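DITP/XTP pyrophosphatase (PDB 3TQU) probably hydrolyses non-canonical purine nucleoside triphosphates such as XTP, dITP and ITP to their monophosphates and diphosphate, clearing them from the nucleotide pool. Local coordinates at residues Gly74-Ser82 / Val105-Asp116. Numbering follows the deposited sequence.
Sequences GLTIAALNS and VLEALEAADDSD
Strand 68-77 runs into a tight turn that starts with the short 3-10 segment 78-79 and packs on the second half of helix 98-112 and on the loop after it, where Ala79 and Asp116 come closest, their CA atoms 6.0 Å apart. This is the Ham1 fold, and the contact joins the end of an inner strand of its mixed sheet to the helix and to the loop that leads into the neighbouring strand 118-128. Ile77 O, at the end of the strand, accepts from both Leu80 N and Ser82 N, which arrive from opposite faces of its carbonyl plane. After Ala112 the helix ends, Asp113 leaves helical geometry with positive phi, and the chain then runs back past Ala79.

Apolar side chains fill the join. Ile77 is branched at CB and reaches two residues one helical turn apart: CD1 meets Val105 CG1 at 3.6 Å, while CG2, anti to the backbone N, turns to Leu109 CD2. Leu80 forks over the helix, CD1 against Ala108 CB at 3.7 Å and CD2 towards Ala112 CB; small alanines one turn apart let its branches lie close to the helix backbone. Val105 also packs on Tyr159, a predicted substrate-binding residue. The methyl of Ala79 fits between Leu109 CD2 and the returning loop, with Asp116 O 3.4 Å from its CB. Beside it, one water bridges the backbones, accepting from Ala79 N at 2.8 Å and donating to Asp116 O at 2.6 Å.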
loop_
_atom_site.group_PDB
_atom_site.type_symbol
_atom_site.label_atom_id
_atom_site.label_comp_id
_atom_site.label_asym_id
_atom_site.label_seq_id
_atom_site.Cartn_x
_atom_site.Cartn_y
_atom_site.Cartn_z
ATOM N N GLY A 74 -7.706 -5.801 10.503
ATOM C CA GLY A 74 -7.336 -6.313 11.804
ATOM C C GLY A 74 -7.271 -5.248 12.872
ATOM O O GLY A 74 -7.442 -4.058 12.605
ATOM N N LEU A 75 -7.029 -5.702 14.096
ATOM C CA LEU A 75 -6.899 -4.833 15.251
ATOM C C LEU A 75 -5.427 -4.787 15.631
ATOM O O LEU A 75 -4.778 -5.829 15.702
ATOM C CB LEU A 75 -7.713 -5.410 16.408
ATOM C CG LEU A 75 -7.712 -4.648 17.727
ATOM C CD1 LEU A 75 -8.255 -3.238 17.535
ATOM C CD2 LEU A 75 -8.525 -5.411 18.768
ATOM N N THR A 76 -4.896 -3.588 15.855
ATOM C CA THR A 76 -3.521 -3.444 16.314
ATOM C C THR A 76 -3.518 -2.743 17.664
ATOM O O THR A 76 -4.162 -1.715 17.837
ATOM C CB THR A 76 -2.659 -2.642 15.324
ATOM O OG1 THR A 76 -3.165 -1.307 15.216
ATOM C CG2 THR A 76 -2.666 -3.302 13.951
ATOM N N ILE A 77 -2.790 -3.307 18.619
ATOM C CA ILE A 77 -2.752 -2.752 19.967
ATOM C C ILE A 77 -1.345 -2.298 20.345
ATOM O O ILE A 77 -0.406 -3.092 20.364
ATOM C CB ILE A 77 -3.301 -3.755 20.993
ATOM C CG1 ILE A 77 -4.749 -4.112 20.636
ATOM C CG2 ILE A 77 -3.220 -3.181 22.392
ATOM C CD1 ILE A 77 -5.366 -5.193 21.514
ATOM N N ALA A 78 -1.219 -1.009 20.647
ATOM C CA ALA A 78 0.079 -0.394 20.903
ATOM C C ALA A 78 0.899 -1.153 21.943
ATOM O O ALA A 78 2.066 -1.466 21.712
ATOM C CB ALA A 78 -0.095 1.067 21.311
ATOM N N ALA A 79 0.285 -1.453 23.082
ATOM C CA ALA A 79 0.984 -2.127 24.171
ATOM C C ALA A 79 1.408 -3.545 23.803
ATOM O O ALA A 79 2.257 -4.134 24.467
ATOM C CB ALA A 79 0.130 -2.138 25.428
ATOM N N LEU A 80 0.811 -4.092 22.748
ATOM C CA LEU A 80 1.132 -5.448 22.311
ATOM C C LEU A 80 1.922 -5.457 21.006
ATOM O O LEU A 80 1.851 -6.415 20.237
ATOM C CB LEU A 80 -0.139 -6.282 22.157
ATOM C CG LEU A 80 -1.011 -6.414 23.405
ATOM C CD1 LEU A 80 -2.209 -7.314 23.128
ATOM C CD2 LEU A 80 -0.191 -6.946 24.572
ATOM N N ASN A 81 2.674 -4.388 20.761
ATOM C CA ASN A 81 3.499 -4.284 19.561
ATOM C C ASN A 81 2.690 -4.532 18.291
ATOM O O ASN A 81 3.157 -5.196 17.366
ATOM C CB ASN A 81 4.688 -5.249 19.635
ATOM C CG ASN A 81 5.749 -4.954 18.587
ATOM O OD1 ASN A 81 5.918 -3.812 18.162
ATOM N ND2 ASN A 81 6.470 -5.989 18.162
ATOM N N SER A 82 1.470 -3.998 18.270
ATOM C CA SER A 82 0.574 -4.063 17.112
ATOM C C SER A 82 -0.156 -5.396 16.926
ATOM O O SER A 82 -0.921 -5.560 15.979
ATOM C CB SER A 82 1.294 -3.649 15.823
ATOM O OG SER A 82 1.468 -2.243 15.774
ATOM N N VAL A 105 -7.243 -11.061 24.257
ATOM C CA VAL A 105 -6.762 -9.688 24.173
ATOM C C VAL A 105 -6.768 -9.022 25.545
ATOM O O VAL A 105 -5.804 -8.353 25.925
ATOM C CB VAL A 105 -7.598 -8.855 23.188
ATOM C CG1 VAL A 105 -7.414 -7.365 23.452
ATOM C CG2 VAL A 105 -7.219 -9.204 21.757
ATOM N N LEU A 106 -7.852 -9.215 26.290
ATOM C CA LEU A 106 -7.969 -8.636 27.623
ATOM C C LEU A 106 -6.900 -9.190 28.564
ATOM O O LEU A 106 -6.310 -8.447 29.348
ATOM C CB LEU A 106 -9.369 -8.868 28.200
ATOM C CG LEU A 106 -10.516 -8.109 27.528
ATOM C CD1 LEU A 106 -11.869 -8.542 28.087
ATOM C CD2 LEU A 106 -10.331 -6.605 27.673
ATOM N N GLU A 107 -6.652 -10.494 28.478
ATOM C CA GLU A 107 -5.615 -11.129 29.291
ATOM C C GLU A 107 -4.228 -10.618 28.915
ATOM O O GLU A 107 -3.396 -10.354 29.786
ATOM C CB GLU A 107 -5.659 -12.652 29.138
ATOM C CG GLU A 107 -6.893 -13.311 29.728
ATOM C CD GLU A 107 -6.901 -14.815 29.529
ATOM O OE1 GLU A 107 -5.967 -15.337 28.883
ATOM O OE2 GLU A 107 -7.840 -15.476 30.022
ATOM N N ALA A 108 -3.984 -10.489 27.614
ATOM C CA ALA A 108 -2.699 -10.022 27.106
ATOM C C ALA A 108 -2.369 -8.623 27.613
ATOM O O ALA A 108 -1.246 -8.359 28.039
ATOM C CB ALA A 108 -2.686 -10.055 25.582
ATOM N N LEU A 109 -3.346 -7.725 27.559
ATOM C CA LEU A 109 -3.160 -6.376 28.084
ATOM C C LEU A 109 -2.952 -6.412 29.594
ATOM O O LEU A 109 -2.060 -5.749 30.126
ATOM C CB LEU A 109 -4.350 -5.485 27.724
ATOM C CG LEU A 109 -4.272 -4.820 26.350
ATOM C CD1 LEU A 109 -5.538 -4.034 26.053
ATOM C CD2 LEU A 109 -3.049 -3.918 26.277
ATOM N N GLU A 110 -3.780 -7.194 30.278
ATOM C CA GLU A 110 -3.637 -7.392 31.714
ATOM C C GLU A 110 -2.211 -7.798 32.074
ATOM O O GLU A 110 -1.632 -7.284 33.031
ATOM C CB GLU A 110 -4.613 -8.467 32.192
ATOM C CG GLU A 110 -4.178 -9.175 33.462
ATOM C CD GLU A 110 -4.721 -10.587 33.550
ATOM O OE1 GLU A 110 -5.892 -10.752 33.949
ATOM O OE2 GLU A 110 -3.976 -11.533 33.213
ATOM N N ALA A 111 -1.654 -8.722 31.297
ATOM C CA ALA A 111 -0.326 -9.263 31.569
ATOM C C ALA A 111 0.775 -8.272 31.212
ATOM O O ALA A 111 1.799 -8.197 31.891
ATOM C CB ALA A 111 -0.127 -10.578 30.824
ATOM N N ALA A 112 0.565 -7.517 30.139
ATOM C CA ALA A 112 1.530 -6.508 29.725
ATOM C C ALA A 112 1.574 -5.375 30.742
ATOM O O ALA A 112 2.512 -4.577 30.757
ATOM C CB ALA A 112 1.178 -5.972 28.348
ATOM N N ASP A 113 0.552 -5.325 31.593
ATOM C CA ASP A 113 0.379 -4.248 32.564
ATOM C C ASP A 113 0.959 -2.931 32.057
ATOM O O ASP A 113 1.806 -2.318 32.708
ATOM C CB ASP A 113 0.987 -4.622 33.916
ATOM C CG ASP A 113 0.209 -4.041 35.082
ATOM O OD1 ASP A 113 0.843 -3.640 36.081
ATOM O OD2 ASP A 113 -1.038 -3.987 34.999
ATOM N N ASP A 114 0.499 -2.511 30.884
ATOM C CA ASP A 114 0.945 -1.265 30.281
ATOM C C ASP A 114 -0.227 -0.295 30.212
ATOM O O ASP A 114 -1.225 -0.559 29.542
ATOM C CB ASP A 114 1.512 -1.523 28.885
ATOM C CG ASP A 114 2.401 -0.397 28.399
ATOM O OD1 ASP A 114 2.966 0.323 29.248
ATOM O OD2 ASP A 114 2.541 -0.237 27.169
ATOM N N SER A 115 -0.097 0.828 30.911
ATOM C CA SER A 115 -1.175 1.808 31.020
ATOM C C SER A 115 -1.767 2.209 29.669
ATOM O O SER A 115 -2.895 2.699 29.601
ATOM C CB SER A 115 -0.687 3.052 31.764
ATOM O OG SER A 115 0.418 3.641 31.098
ATOM N N ASP A 116 -1.004 2.006 28.601
ATOM C CA ASP A 116 -1.451 2.386 27.266
ATOM C C ASP A 116 -2.435 1.367 26.698
ATOM O O ASP A 116 -2.062 0.238 26.389
ATOM C CB ASP A 116 -0.256 2.538 26.322
ATOM C CG ASP A 116 -0.626 3.231 25.028
ATOM O OD1 ASP A 116 -1.834 3.438 24.796
ATOM O OD2 ASP A 116 0.285 3.566 24.243
HETATM O O HOH W 1 -2.264 -0.671 23.919
#